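Local coordinates for protein argonaute 5 (Arabidopsis thaliana, PDB 4G0O) that probably recognises the 5' nucleotide of small RNAs through its MID domain, using a nucleotide specificity loop to sort guides for gene regulation, at residues K33-I36 and G37-S41; G91-K94 and R95-T99. One frame throughout, in Å; residues are numbered along the deposited sequence.

Overall arrangement
Running from the N terminus, the chain leaves strand 7-18 and enters helix 27-42, where contact 1 (33-36 with 37-41) joins successive turns before strand 45-46 follows. Contact 2 (91-94 with 95-99) comes later, on helix 90-101, between strands 78-82 and 105-108. Each is local, its two halves being continuous in the chain, so neither closes a long loop; they lie in series and neither nest nor cross. Both helices are crossovers of beta-alpha-beta units built on one parallel sheet. The contacts lie on opposite sides of the chain's centre, their own centres 25 Å apart, with nearest atoms about 13 Å apart.

Contact 1 of 2, residues K33-I36 and G37-S41; sequences KQLI and GMCVS
The carbonyl oxygen of L35 accepts the shortest polar bond here, from C39 N at 2.7 Å; an N-H...O angle of 164° shows that it is nearly straight. The same i to i+4 spacing recurs from M38 N to Q34 O and from V40 N to I36 O, while G37 N to K33 O, at 3.3 Å, is the longest of the four. Beside these bonds, L35 CD2 lies 4.2 Å from C39 SG, an apolar touch on the buried side of the helix. C39 SG stands anti to its own carbonyl carbon (chi1 -74°), which turns it back along the helix to within 3.6 Å of L35 O. I36 and V40 meet more loosely through their CG2 methyls, 4.4 Å apart. At the far end, S41 OG donates to M38 O over 2.9 Å, reaching that carbonyl from the side, as the C=O...OG angle of 110° records. Outside the segments, L35 touches V124 and C39 touches A125 of helix 118-131, while I36 and C39 both touch F46 of strand 45-46. These features define regular alpha-helical turns in the crossover helix of a beta-alpha-beta unit, joining strand 7-18 to strand 45-46.

Contact 2 of 2, residues G91-K94 and R95-T99; sequences GKIK and RICET. With SO4 (sulfate ion), chain C.
I93, C97 and I96 make up the tightly packed, buried part: I93 CG2 approaches C97 SG at 4.1 Å, and I96 CG1 sits 3.2 Å from K92 O, the oxygen that accepts I96 N. Beyond them, C107 touches I93, and L66 of helix 62-72 touches both I96 and C97. The aliphatic part of K92 edges this group; it and the I96 side chain run alongside each other with the same heading, K92 CG lying 3.8 Å from I96 CD1. R95 and E98 form the exposed side. The R95 chain bends at chi3 (65°), bringing NH1 within 3.4 Å of K92 CG, and K92 O lies above one face of the guanidinium, near its margin; NH2 has its salt bridge with E100. E98 N binds K94 O at 2.6 Å, but the buried K94 reaches the exposed carboxylate by a long salt bridge, NZ to E98 OE2 at 3.4 Å, weak as a hydrogen bond. Bends at chi2 and chi3 bring the K94 ammonium alongside that carboxylate, where it also bonds S105 OG and, weakly, sulfate O2. K131 NZ binds the same sulfate. Two lysines sharing this anion are consistent with the 5'-phosphate pocket of Argonaute MID domains, with sulfate probably standing in for the phosphate, and the E98 carboxylate may partly offset their positive charge.

Contact 1 of 2, residues K33-I36 and G37-S41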
loop_
_atom_site.group_PDB
_atom_site.type_symbol
_atom_site.label_atom_id
_atom_site.label_comp_id
_atom_site.label_asym_id
_atom_site.label_seq_id
_atom_site.Cartn_x
_atom_site.Cartn_y
_atom_site.Cartn_z
ATOM N N LYS A 33 9.604 -3.031 -1.246
ATOM C CA LYS A 33 10.397 -3.837 -2.167
ATOM C C LYS A 33 10.065 -5.317 -1.987
ATOM O O LYS A 33 9.863 -6.040 -2.963
ATOM C CB LYS A 33 11.897 -3.585 -1.992
ATOM C CG LYS A 33 12.770 -4.483 -2.874
ATOM C CD LYS A 33 14.225 -4.016 -2.928
ATOM C CE LYS A 33 14.451 -2.930 -3.985
ATOM N NZ LYS A 33 13.973 -1.575 -3.569
ATOM N N GLN A 34 9.988 -5.754 -0.736
ATOM C CA GLN A 34 9.639 -7.136 -0.428
ATOM C C GLN A 34 8.164 -7.453 -0.701
ATOM O O GLN A 34 7.845 -8.526 -1.221
ATOM C CB GLN A 34 10.014 -7.493 1.020
ATOM C CG GLN A 34 11.506 -7.704 1.245
ATOM C CD GLN A 34 11.866 -7.942 2.714
ATOM O OE1 GLN A 34 11.111 -8.562 3.476
ATOM N NE2 GLN A 34 13.031 -7.446 3.111
ATOM N N LEU A 35 7.271 -6.523 -0.356
ATOM C CA LEU A 35 5.829 -6.732 -0.522
ATOM C C LEU A 35 5.514 -6.993 -1.989
ATOM O O LEU A 35 4.826 -7.958 -2.324
ATOM C CB LEU A 35 5.047 -5.518 -0.025
ATOM C CG LEU A 35 3.722 -5.752 0.711
ATOM C CD1 LEU A 35 2.899 -4.510 0.640
ATOM C CD2 LEU A 35 2.925 -6.966 0.204
ATOM N N ILE A 36 6.054 -6.146 -2.862
ATOM C CA ILE A 36 5.885 -6.309 -4.303
ATOM C C ILE A 36 6.460 -7.634 -4.819
ATOM O O ILE A 36 5.848 -8.278 -5.673
ATOM C CB ILE A 36 6.464 -5.110 -5.056
ATOM C CG1 ILE A 36 5.448 -3.974 -5.033
ATOM C CG2 ILE A 36 6.806 -5.459 -6.504
ATOM C CD1 ILE A 36 6.050 -2.632 -5.340
ATOM N N GLY A 37 7.606 -8.046 -4.276
ATOM C CA GLY A 37 8.191 -9.335 -4.599
ATOM C C GLY A 37 7.263 -10.471 -4.205
ATOM O O GLY A 37 7.159 -11.472 -4.904
ATOM N N MET A 38 6.582 -10.298 -3.076
ATOM C CA MET A 38 5.580 -11.253 -2.607
ATOM C C MET A 38 4.304 -11.214 -3.473
ATOM O O MET A 38 3.765 -12.261 -3.833
ATOM C CB MET A 38 5.267 -10.996 -1.123
ATOM C CG MET A 38 4.205 -11.900 -0.517
ATOM S SD MET A 38 4.552 -13.681 -0.637
ATOM C CE MET A 38 5.883 -13.885 0.567
ATOM N N CYS A 39 3.824 -10.018 -3.818
ATOM C CA CYS A 39 2.717 -9.907 -4.768
ATOM C C CYS A 39 3.083 -10.626 -6.065
ATOM O O CYS A 39 2.291 -11.390 -6.613
ATOM C CB CYS A 39 2.391 -8.437 -5.078
ATOM S SG CYS A 39 1.531 -7.507 -3.746
ATOM N N VAL A 40 4.296 -10.380 -6.552
ATOM C CA VAL A 40 4.701 -10.912 -7.849
ATOM C C VAL A 40 4.894 -12.431 -7.838
ATOM O O VAL A 40 4.434 -13.123 -8.744
ATOM C CB VAL A 40 5.938 -10.185 -8.409
ATOM C CG1 VAL A 40 6.641 -11.040 -9.462
ATOM C CG2 VAL A 40 5.509 -8.836 -9.003
ATOM N N SER A 41 5.536 -12.954 -6.799
ATOM C CA SER A 41 5.695 -14.408 -6.689
ATOM C C SER A 41 4.345 -15.124 -6.695
ATOM O O SER A 41 4.258 -16.277 -7.115
ATOM C CB SER A 41 6.460 -14.789 -5.421
ATOM O OG SER A 41 5.777 -14.321 -4.268
#

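Contact 2 of 2, residues G91-K94 and R95-T99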
loop_
_atom_site.group_PDB
_atom_site.type_symbol
_atom_site.label_atom_id
_atom_site.label_comp_id
_atom_site.label_asym_id
_atom_site.label_seq_id
_atom_site.Cartn_x
_atom_site.Cartn_y
_atom_site.Cartn_z
ATOM N N GLY A 91 -9.888 5.532 9.815
ATOM C CA GLY A 91 -11.166 5.918 9.227
ATOM C C GLY A 91 -11.042 7.143 8.341
ATOM O O GLY A 91 -11.517 7.144 7.211
ATOM N N LYS A 92 -10.396 8.184 8.860
ATOM C CA LYS A 92 -10.119 9.379 8.086
ATOM C C LYS A 92 -9.410 9.042 6.764
ATOM O O LYS A 92 -9.825 9.503 5.688
ATOM C CB LYS A 92 -9.263 10.357 8.902
ATOM C CG LYS A 92 -9.097 11.699 8.215
ATOM C CD LYS A 92 -7.855 12.469 8.694
ATOM C CE LYS A 92 -8.105 13.265 9.972
ATOM N NZ LYS A 92 -6.841 13.897 10.474
ATOM N N ILE A 93 -8.351 8.233 6.836
ATOM C CA ILE A 93 -7.567 7.916 5.640
ATOM C C ILE A 93 -8.363 7.146 4.596
ATOM O O ILE A 93 -8.252 7.424 3.402
ATOM C CB ILE A 93 -6.272 7.148 5.986
ATOM C CG1 ILE A 93 -5.392 7.997 6.904
ATOM C CG2 ILE A 93 -5.499 6.755 4.710
ATOM C CD1 ILE A 93 -4.170 7.276 7.411
ATOM N N LYS A 94 -9.166 6.181 5.032
ATOM C CA LYS A 94 -9.925 5.369 4.086
ATOM C C LYS A 94 -10.999 6.211 3.439
ATOM O O LYS A 94 -11.217 6.127 2.228
ATOM C CB LYS A 94 -10.579 4.188 4.778
ATOM C CG LYS A 94 -9.596 3.151 5.265
ATOM C CD LYS A 94 -9.456 2.008 4.274
ATOM C CE LYS A 94 -8.176 2.111 3.435
ATOM N NZ LYS A 94 -8.151 1.085 2.335
ATOM N N ARG A 95 -11.673 7.006 4.267
ATOM C CA ARG A 95 -12.698 7.928 3.801
ATOM C C ARG A 95 -12.124 8.834 2.704
ATOM O O ARG A 95 -12.704 8.975 1.632
ATOM C CB ARG A 95 -13.253 8.761 4.976
ATOM C CG ARG A 95 -14.060 9.985 4.528
ATOM C CD ARG A 95 -14.599 10.828 5.678
ATOM N NE ARG A 95 -13.544 11.464 6.472
ATOM C CZ ARG A 95 -12.893 12.569 6.114
ATOM N NH1 ARG A 95 -11.952 13.083 6.904
ATOM N NH2 ARG A 95 -13.176 13.166 4.965
ATOM N N ILE A 96 -10.962 9.416 2.960
ATOM C CA ILE A 96 -10.367 10.350 2.008
ATOM C C ILE A 96 -10.004 9.632 0.717
ATOM O O ILE A 96 -10.290 10.110 -0.384
ATOM C CB ILE A 96 -9.120 11.019 2.599
ATOM C CG1 ILE A 96 -9.526 12.006 3.693
ATOM C CG2 ILE A 96 -8.306 11.714 1.503
ATOM C CD1 ILE A 96 -8.357 12.477 4.548
ATOM N N CYS A 97 -9.382 8.470 0.856
ATOM C CA CYS A 97 -8.969 7.711 -0.310
ATOM C C CYS A 97 -10.154 7.139 -1.072
ATOM O O CYS A 97 -10.320 7.380 -2.278
ATOM C CB CYS A 97 -8.023 6.575 0.093
ATOM S SG CYS A 97 -6.434 7.159 0.723
ATOM N N GLU A 98 -10.968 6.366 -0.368
ATOM C CA GLU A 98 -11.992 5.568 -1.036
ATOM C C GLU A 98 -13.157 6.431 -1.501
ATOM O O GLU A 98 -13.546 6.380 -2.666
ATOM C CB GLU A 98 -12.469 4.433 -0.125
ATOM C CG GLU A 98 -11.337 3.474 0.261
ATOM C CD GLU A 98 -11.779 2.369 1.218
ATOM O OE1 GLU A 98 -12.598 2.640 2.128
ATOM O OE2 GLU A 98 -11.294 1.226 1.057
ATOM N N THR A 99 -13.689 7.239 -0.595
ATOM C CA THR A 99 -14.845 8.055 -0.906
ATOM C C THR A 99 -14.471 9.390 -1.558
ATOM O O THR A 99 -15.031 9.757 -2.595
ATOM C CB THR A 99 -15.709 8.317 0.354
ATOM O OG1 THR A 99 -14.962 9.100 1.289
ATOM C CG2 THR A 99 -16.102 7.015 1.018
HETATM S S SO4 C . -7.322 -2.947 4.560
HETATM O O1 SO4 C . -6.553 -3.325 5.752
HETATM O O2 SO4 C . -7.167 -1.484 4.343
HETATM O O3 SO4 C . -6.868 -3.733 3.400
HETATM O O4 SO4 C . -8.739 -3.286 4.760
#